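Alkyltransferase-like protein 1 (Schizosaccharomyces pombe, PDB 4HDV) binds DNA carrying O(6)-alkylguanine lesions, flipping the damaged base out of the bent duplex and presenting it to nucleotide excision repair. Local coordinates at residues D12-I17 and G26-Y31; G74-K79 and G95-N100. All blocks are in the same frame, centred on the assembly; numbering follows the deposited sequence.

Contact 1 of 2, residues D12-I17 and G26-Y31; sequences DAVCEI and GEIARY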
ATOM      1  N   ASP A  12       0.137  12.175   2.508  1.00 40.91           N
ATOM      2  CA  ASP A  12       1.128  12.950   1.770  1.00 41.82           C
ATOM      3  C   ASP A  12       2.156  12.021   1.136  1.00 50.20           C
ATOM      4  O   ASP A  12       2.439  12.113  -0.058  1.00 50.12           O
ATOM      5  CB  ASP A  12       1.833  13.951   2.690  1.00 54.27           C
ATOM      6  CG  ASP A  12       1.030  15.221   2.903  1.00 63.12           C
ATOM      7  OD1 ASP A  12       1.114  15.801   4.007  1.00 59.63           O
ATOM      8  OD2 ASP A  12       0.323  15.644   1.964  1.00 60.32           O
ATOM      9  N   ALA A  13       2.705  11.121   1.947  1.00 50.13           N
ATOM     10  CA  ALA A  13       3.730  10.189   1.492  1.00 41.51           C
ATOM     11  C   ALA A  13       3.225   9.257   0.394  1.00 47.58           C
ATOM     12  O   ALA A  13       3.907   9.040  -0.607  1.00 52.14           O
ATOM     13  CB  ALA A  13       4.269   9.385   2.666  1.00 37.53           C
ATOM     14  N   VAL A  14       2.034   8.701   0.588  1.00 43.75           N
ATOM     15  CA  VAL A  14       1.455   7.774  -0.380  1.00 42.99           C
ATOM     16  C   VAL A  14       1.226   8.442  -1.733  1.00 46.26           C
ATOM     17  O   VAL A  14       1.431   7.827  -2.781  1.00 60.36           O
ATOM     18  CB  VAL A  14       0.131   7.172   0.128  1.00 46.23           C
ATOM     19  CG1 VAL A  14      -0.513   6.313  -0.951  1.00 35.77           C
ATOM     20  CG2 VAL A  14       0.369   6.359   1.392  1.00 50.84           C
ATOM     21  N   CYS A  15       0.804   9.702  -1.707  1.00 50.20           N
ATOM     22  CA  CYS A  15       0.576  10.457  -2.936  1.00 48.59           C
ATOM     23  C   CYS A  15       1.871  10.679  -3.714  1.00 50.84           C
ATOM     24  O   CYS A  15       1.841  11.019  -4.896  1.00 55.52           O
ATOM     25  CB  CYS A  15      -0.087  11.802  -2.634  1.00 43.86           C
ATOM     26  SG  CYS A  15      -1.821  11.692  -2.141  1.00 60.70           S
ATOM     27  N   GLU A  16       3.004  10.489  -3.044  1.00 52.44           N
ATOM     28  CA  GLU A  16       4.307  10.667  -3.678  1.00 53.69           C
ATOM     29  C   GLU A  16       4.732   9.426  -4.457  1.00 58.28           C
ATOM     30  O   GLU A  16       5.510   9.518  -5.407  1.00 51.79           O
ATOM     31  CB  GLU A  16       5.374  11.027  -2.641  1.00 56.91           C
ATOM     32  CG  GLU A  16       5.134  12.345  -1.920  1.00 58.68           C
ATOM     33  CD  GLU A  16       6.352  12.813  -1.146  1.00 76.22           C
ATOM     34  OE1 GLU A  16       6.243  12.994   0.085  1.00 74.07           O
ATOM     35  OE2 GLU A  16       7.419  13.004  -1.769  1.00 82.71           O
ATOM     36  N   ILE A  17       4.226   8.265  -4.049  1.00 56.38           N
ATOM     37  CA  ILE A  17       4.528   7.017  -4.742  1.00 53.39           C
ATOM     38  C   ILE A  17       4.182   7.145  -6.221  1.00 51.29           C
ATOM     39  O   ILE A  17       3.015   7.302  -6.579  1.00 51.18           O
ATOM     40  CB  ILE A  17       3.759   5.825  -4.141  1.00 50.22           C
ATOM     41  CG1 ILE A  17       3.963   5.764  -2.627  1.00 45.34           C
ATOM     42  CG2 ILE A  17       4.200   4.523  -4.794  1.00 40.85           C
ATOM     43  CD1 ILE A  17       3.201   4.643  -1.954  1.00 40.74           C
ATOM     44  N   GLY A  26       5.441  -0.548   6.290  1.00 34.85           N
ATOM     45  CA  GLY A  26       6.583  -0.273   7.143  1.00 36.14           C
ATOM     46  C   GLY A  26       7.425   0.883   6.642  1.00 36.86           C
ATOM     47  O   GLY A  26       7.894   1.704   7.428  1.00 39.75           O
ATOM     48  N   GLU A  27       7.620   0.946   5.330  1.00 37.72           N
ATOM     49  CA  GLU A  27       8.389   2.028   4.726  1.00 38.05           C
ATOM     50  C   GLU A  27       7.732   3.383   4.952  1.00 40.39           C
ATOM     51  O   GLU A  27       8.367   4.312   5.448  1.00 46.90           O
ATOM     52  CB  GLU A  27       8.589   1.783   3.232  1.00 40.52           C
ATOM     53  CG  GLU A  27       9.945   1.204   2.891  1.00 61.21           C
ATOM     54  CD  GLU A  27      11.082   2.117   3.307  1.00 67.96           C
ATOM     55  OE1 GLU A  27      11.171   3.242   2.767  1.00 57.67           O
ATOM     56  OE2 GLU A  27      11.880   1.713   4.179  1.00 57.06           O
ATOM     57  N   ILE A  28       6.460   3.490   4.582  1.00 39.82           N
ATOM     58  CA  ILE A  28       5.705   4.721   4.779  1.00 39.94           C
ATOM     59  C   ILE A  28       5.716   5.132   6.247  1.00 33.46           C
ATOM     60  O   ILE A  28       5.785   6.317   6.571  1.00 34.47           O
ATOM     61  CB  ILE A  28       4.249   4.574   4.295  1.00 38.48           C
ATOM     62  CG1 ILE A  28       4.216   4.272   2.796  1.00 31.31           C
ATOM     63  CG2 ILE A  28       3.452   5.832   4.603  1.00 32.86           C
ATOM     64  CD1 ILE A  28       4.789   5.377   1.935  1.00 38.25           C
ATOM     65  N   ALA A  29       5.651   4.145   7.134  1.00 32.47           N
ATOM     66  CA  ALA A  29       5.686   4.406   8.567  1.00 30.57           C
ATOM     67  C   ALA A  29       7.029   4.999   8.982  1.00 39.11           C
ATOM     68  O   ALA A  29       7.086   5.917   9.797  1.00 41.38           O
ATOM     69  CB  ALA A  29       5.399   3.133   9.348  1.00 31.90           C
ATOM     70  N   ARG A  30       8.106   4.463   8.416  1.00 40.17           N
ATOM     71  CA  ARG A  30       9.450   4.963   8.687  1.00 34.23           C
ATOM     72  C   ARG A  30       9.679   6.304   7.997  1.00 36.16           C
ATOM     73  O   ARG A  30      10.334   7.192   8.542  1.00 37.17           O
ATOM     74  CB  ARG A  30      10.500   3.950   8.227  1.00 30.47           C
ATOM     75  CG  ARG A  30      10.538   2.671   9.053  1.00 41.28           C
ATOM     76  CD  ARG A  30      11.647   1.734   8.591  1.00 32.77           C
ATOM     77  NE  ARG A  30      11.348   1.100   7.310  1.00 50.17           N
ATOM     78  CZ  ARG A  30      10.800  -0.105   7.184  1.00 54.50           C
ATOM     79  NH1 ARG A  30      10.491  -0.812   8.263  1.00 36.73           N
ATOM     80  NH2 ARG A  30      10.563  -0.607   5.979  1.00 45.09           N
ATOM     81  N   TYR A  31       9.128   6.443   6.797  1.00 37.82           N
ATOM     82  CA  TYR A  31       9.271   7.659   6.005  1.00 40.13           C
ATOM     83  C   TYR A  31       8.703   8.878   6.728  1.00 44.12           C
ATOM     84  O   TYR A  31       9.233   9.982   6.606  1.00 49.77           O
ATOM     85  CB  TYR A  31       8.579   7.481   4.650  1.00 46.91           C
ATOM     86  CG  TYR A  31       8.699   8.665   3.714  1.00 50.30           C
ATOM     87  CD1 TYR A  31       9.673   8.697   2.726  1.00 63.06           C
ATOM     88  CD2 TYR A  31       7.827   9.741   3.809  1.00 51.94           C
ATOM     89  CE1 TYR A  31       9.782   9.772   1.862  1.00 53.85           C
ATOM     90  CE2 TYR A  31       7.928  10.821   2.952  1.00 61.76           C
ATOM     91  CZ  TYR A  31       8.906  10.831   1.980  1.00 67.35           C
ATOM     92  OH  TYR A  31       9.008  11.904   1.126  1.00 70.24           O
TER
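Tyr-31 swings its ring across to Ala-13 and Glu-16 because CG stands opposite the backbone N (chi1 -178°), throwing the phenol away from its own helix and towards helix 3-16. Ile-28, one turn earlier, holds CG1 beside its backbone N (chi1 -62°) and CG2 beside its carbonyl carbon, which puts both CG2 and CD1 against Ala-13 CB. Ala-13 lies where the segments come nearest, its CA 6.7 Å from that of Ile-28. There its small methyl touches both larger partners: Ala-13 CB is 4.1 Å from Ile-28 CD1 and 3.8 Å from Tyr-31 CD2, meeting the ring obliquely. The beta-branched Ile-28 serves two further neighbours. Its CD1 lies 4.3 Å from Ile-17 CD1, while its CG2 faces Val-14 CG2 at 4.5 Å, looser apolar contacts at the margin of the packing between Ala-13 and Ile-28. At the exposed border the chemistry changes. The extended Glu-16 crosses Tyr-31 at about a right angle, with its carboxylate plane turned 81° from the ring, and Glu-16 OE1 comes within 3.1 Å of Tyr-31 OH. Both residues suit this margin, where long carbon portions end in polar groups. On another side of helix 25-31, Arg-30 grips Glu-27 OE2 side-on through NE and NH2 in a salt bridge, with Gly-26 O over one face of the guanidinium. Deeper in, Ile-28 also touches Val-41 of helix 38-46, and Val-14 touches Met-45 of the same helix. Helices 25-31 and 38-46 are consistent with the helix-turn-helix of the MGMT-family DNA-binding domain, and helix 3-16 packs here against the first of them.

Contact 2 of 2, residues G74-K79 and G95-N100; sequences GEQRQK and GEYKLN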
ATOM      1  N   GLY A  74     -11.505  -6.047  -1.246  1.00 60.90           N
ATOM      2  CA  GLY A  74     -10.436  -5.065  -1.219  1.00 55.33           C
ATOM      3  C   GLY A  74      -9.164  -5.604  -1.842  1.00 50.98           C
ATOM      4  O   GLY A  74      -8.561  -4.966  -2.705  1.00 44.84           O
ATOM      5  N   GLU A  75      -8.756  -6.789  -1.396  1.00 48.28           N
ATOM      6  CA  GLU A  75      -7.595  -7.473  -1.953  1.00 42.49           C
ATOM      7  C   GLU A  75      -7.659  -7.506  -3.476  1.00 53.20           C
ATOM      8  O   GLU A  75      -6.730  -7.078  -4.160  1.00 56.82           O
ATOM      9  CB  GLU A  75      -7.515  -8.898  -1.403  1.00 55.06           C
ATOM     10  CG  GLU A  75      -6.476  -9.782  -2.072  1.00 53.53           C
ATOM     11  CD  GLU A  75      -6.509 -11.209  -1.557  1.00 56.23           C
ATOM     12  OE1 GLU A  75      -5.627 -12.004  -1.943  1.00 65.20           O
ATOM     13  OE2 GLU A  75      -7.419 -11.535  -0.765  1.00 66.05           O
ATOM     14  N   GLN A  76      -8.769  -8.013  -4.000  1.00 52.84           N
ATOM     15  CA  GLN A  76      -8.964  -8.120  -5.439  1.00 51.15           C
ATOM     16  C   GLN A  76      -8.968  -6.743  -6.098  1.00 40.74           C
ATOM     17  O   GLN A  76      -8.475  -6.577  -7.214  1.00 53.24           O
ATOM     18  CB  GLN A  76     -10.274  -8.853  -5.737  1.00 46.05           C
ATOM     19  CG  GLN A  76     -10.466  -9.221  -7.198  1.00 39.48           C
ATOM     20  CD  GLN A  76      -9.504 -10.298  -7.656  1.00 55.30           C
ATOM     21  OE1 GLN A  76      -8.987 -10.250  -8.772  1.00 54.52           O
ATOM     22  NE2 GLN A  76      -9.262 -11.282  -6.796  1.00 45.71           N
ATOM     23  N   ARG A  77      -9.519  -5.757  -5.398  1.00 40.63           N
ATOM     24  CA  ARG A  77      -9.599  -4.402  -5.933  1.00 56.62           C
ATOM     25  C   ARG A  77      -8.211  -3.789  -6.097  1.00 52.89           C
ATOM     26  O   ARG A  77      -7.990  -2.958  -6.979  1.00 50.44           O
ATOM     27  CB  ARG A  77     -10.474  -3.517  -5.040  1.00 60.27           C
ATOM     28  CG  ARG A  77     -10.811  -2.166  -5.650  1.00 65.87           C
ATOM     29  CD  ARG A  77     -12.118  -1.616  -5.097  1.00 82.02           C
ATOM     30  NE  ARG A  77     -11.963  -1.011  -3.778  1.00 85.09           N
ATOM     31  CZ  ARG A  77     -11.962   0.299  -3.554  1.00 86.14           C
ATOM     32  NH1 ARG A  77     -12.112   1.146  -4.564  1.00 75.37           N
ATOM     33  NH2 ARG A  77     -11.817   0.764  -2.321  1.00 74.48           N
ATOM     34  N   GLN A  78      -7.274  -4.211  -5.254  1.00 46.26           N
ATOM     35  CA  GLN A  78      -5.913  -3.693  -5.308  1.00 45.21           C
ATOM     36  C   GLN A  78      -5.143  -4.289  -6.484  1.00 56.13           C
ATOM     37  O   GLN A  78      -4.471  -3.571  -7.225  1.00 43.66           O
ATOM     38  CB  GLN A  78      -5.181  -3.965  -3.992  1.00 45.51           C
ATOM     39  CG  GLN A  78      -3.837  -3.270  -3.884  1.00 52.77           C
ATOM     40  CD  GLN A  78      -3.295  -3.254  -2.468  1.00 48.14           C
ATOM     41  OE1 GLN A  78      -3.837  -3.906  -1.575  1.00 41.79           O
ATOM     42  NE2 GLN A  78      -2.223  -2.503  -2.255  1.00 34.80           N
ATOM     43  N   LYS A  79      -5.247  -5.603  -6.654  1.00 46.06           N
ATOM     44  CA  LYS A  79      -4.593  -6.279  -7.766  1.00 39.30           C
ATOM     45  C   LYS A  79      -4.998  -5.657  -9.096  1.00 49.90           C
ATOM     46  O   LYS A  79      -4.148  -5.269  -9.895  1.00 58.27           O
ATOM     47  CB  LYS A  79      -4.944  -7.767  -7.776  1.00 56.67           C
ATOM     48  CG  LYS A  79      -4.545  -8.473  -9.063  1.00 58.68           C
ATOM     49  CD  LYS A  79      -5.538  -9.563  -9.427  1.00 68.68           C
ATOM     50  CE  LYS A  79      -5.302 -10.070 -10.840  1.00 71.09           C
ATOM     51  NZ  LYS A  79      -6.361 -11.023 -11.272  1.00 75.56           N
ATOM     52  N   GLY A  95      -2.684 -19.035  -3.040  1.00 64.84           N
ATOM     53  CA  GLY A  95      -3.615 -18.045  -3.548  1.00 66.00           C
ATOM     54  C   GLY A  95      -3.332 -16.646  -3.037  1.00 70.78           C
ATOM     55  O   GLY A  95      -4.244 -15.933  -2.617  1.00 69.83           O
ATOM     56  N   GLU A  96      -2.064 -16.253  -3.068  1.00 73.82           N
ATOM     57  CA  GLU A  96      -1.671 -14.908  -2.661  1.00 64.91           C
ATOM     58  C   GLU A  96      -1.164 -14.104  -3.850  1.00 51.16           C
ATOM     59  O   GLU A  96      -0.284 -14.553  -4.583  1.00 60.21           O
ATOM     60  CB  GLU A  96      -0.589 -14.959  -1.579  1.00 56.77           C
ATOM     61  CG  GLU A  96      -1.105 -14.794  -0.160  1.00 74.49           C
ATOM     62  CD  GLU A  96       0.008 -14.834   0.871  1.00 80.63           C
ATOM     63  OE1 GLU A  96      -0.295 -14.763   2.080  1.00 81.25           O
ATOM     64  OE2 GLU A  96       1.187 -14.939   0.471  1.00 69.70           O
ATOM     65  N   TYR A  97      -1.726 -12.916  -4.038  1.00 40.16           N
ATOM     66  CA  TYR A  97      -1.255 -12.013  -5.079  1.00 47.76           C
ATOM     67  C   TYR A  97       0.123 -11.471  -4.715  1.00 50.69           C
ATOM     68  O   TYR A  97       0.315 -10.897  -3.642  1.00 50.98           O
ATOM     69  CB  TYR A  97      -2.256 -10.881  -5.298  1.00 54.56           C
ATOM     70  CG  TYR A  97      -3.532 -11.340  -5.963  1.00 67.17           C
ATOM     71  CD1 TYR A  97      -3.496 -12.208  -7.046  1.00 64.74           C
ATOM     72  CD2 TYR A  97      -4.771 -10.921  -5.500  1.00 60.58           C
ATOM     73  CE1 TYR A  97      -4.658 -12.636  -7.659  1.00 62.09           C
ATOM     74  CE2 TYR A  97      -5.940 -11.345  -6.104  1.00 62.08           C
ATOM     75  CZ  TYR A  97      -5.877 -12.203  -7.184  1.00 67.11           C
ATOM     76  OH  TYR A  97      -7.035 -12.629  -7.792  1.00 55.98           O
ATOM     77  N   LYS A  98       1.080 -11.658  -5.617  1.00 49.72           N
ATOM     78  CA  LYS A  98       2.477 -11.377  -5.316  1.00 42.50           C
ATOM     79  C   LYS A  98       3.168 -10.693  -6.488  1.00 49.25           C
ATOM     80  O   LYS A  98       2.808 -10.912  -7.644  1.00 53.72           O
ATOM     81  CB  LYS A  98       3.192 -12.686  -4.974  1.00 47.44           C
ATOM     82  CG  LYS A  98       4.574 -12.531  -4.373  1.00 59.68           C
ATOM     83  CD  LYS A  98       5.075 -13.867  -3.846  1.00 55.74           C
ATOM     84  CE  LYS A  98       6.369 -13.715  -3.066  1.00 68.26           C
ATOM     85  NZ  LYS A  98       6.758 -14.988  -2.398  1.00 70.67           N
ATOM     86  N   LEU A  99       4.160  -9.861  -6.184  1.00 50.07           N
ATOM     87  CA  LEU A  99       4.943  -9.191  -7.217  1.00 59.79           C
ATOM     88  C   LEU A  99       6.433  -9.183  -6.879  1.00 55.83           C
ATOM     89  O   LEU A  99       6.832  -9.575  -5.782  1.00 42.47           O
ATOM     90  CB  LEU A  99       4.438  -7.761  -7.449  1.00 44.70           C
ATOM     91  CG  LEU A  99       4.288  -6.798  -6.266  1.00 49.70           C
ATOM     92  CD1 LEU A  99       5.586  -6.636  -5.488  1.00 45.72           C
ATOM     93  CD2 LEU A  99       3.796  -5.445  -6.759  1.00 55.80           C
ATOM     94  N   ASN A 100       7.250  -8.740  -7.828  1.00 52.75           N
ATOM     95  CA  ASN A 100       8.684  -8.611  -7.601  1.00 44.61           C
ATOM     96  C   ASN A 100       9.004  -7.286  -6.915  1.00 49.59           C
ATOM     97  O   ASN A 100       9.097  -6.244  -7.565  1.00 48.66           O
ATOM     98  CB  ASN A 100       9.452  -8.740  -8.919  1.00 60.24           C
ATOM     99  CG  ASN A 100      10.949  -8.877  -8.710  1.00 71.21           C
ATOM    100  OD1 ASN A 100      11.701  -7.917  -8.873  1.00 75.95           O
ATOM    101  ND2 ASN A 100      11.387 -10.076  -8.345  1.00 61.30           N
TER
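Tyr-97 meets helix 73-83 with its ring lying against Lys-79 on one face and Gln-76 at the edge, a lysine-tyrosine CH-pi contact that fastens an irregular loop to a helix in this MGMT-family fold. Lys-79 crosses the ring obliquely. Its chain bends at chi2, carrying Lys-79 CD over the Tyr-97 ring, 3.7 Å from the centroid and 20° off the normal, while CB lies 3.9 Å from Tyr-97 CD2. A lysine suits the place because its methylenes can cover an aromatic face while the ammonium group ends above the ring plane near the phenol oxygen, Lys-79 NZ 3.9 Å from Tyr-97 OH. Gln-76 comes in at another part of the same ring. With its chain bent at chi2 (69°), it brings the amide to the ring edge and stands it steeply, 78° from the ring plane. Gln-76 NE2 donates a hydrogen bond to Tyr-97 OH at 2.8 Å, leaving from within the amide plane. Glu-75 approaches differently, stretched out and roughly perpendicular to the tyrosine, so that OE1 lies 3.8 Å from Tyr-97 CD2. Its charge is answered elsewhere, by a salt bridge to Lys-68, whose NZ also bonds Gly-95 O and so ties both segments together. Gly-95 has a positive phi, a backbone shape that glycine adopts readily. If an alanine stood here in place of Tyr-97, the Lys-79 methylenes would probably lose the flat surface they lie on, and Gln-76 NE2 would be left without its acceptor across the contact. Gln-78 turns to another task, its OE1 accepting from Arg-69, the residue that probes the flipped base. At the far end of the loop Asn-100 takes the N-cap position of helix 101-104, where its OD1 accepts a weak hydrogen bond from Glu-103 N.

In the fold
Contact 1 closes before contact 2 opens along the chain, and the two lie on opposite sides of its centre, about 19 Å apart between centres and about 9 Å between nearest atoms. They do not touch, but the small parallel sheet of strands 23-24 and 59-60 connects them. Ile-17 and Ile-28 of contact 1 pack on Ser-23, and Val-14 and Ile-17 on Val-59, whereas Gln-78 and Leu-99 of contact 2 touch Ile-60. Both contacts are in or beside the DNA-binding region. The sheet lies between contact 1, near Tyr-25, thought to be needed for flipping, and contact 2, near Arg-69, which probes the flipped base.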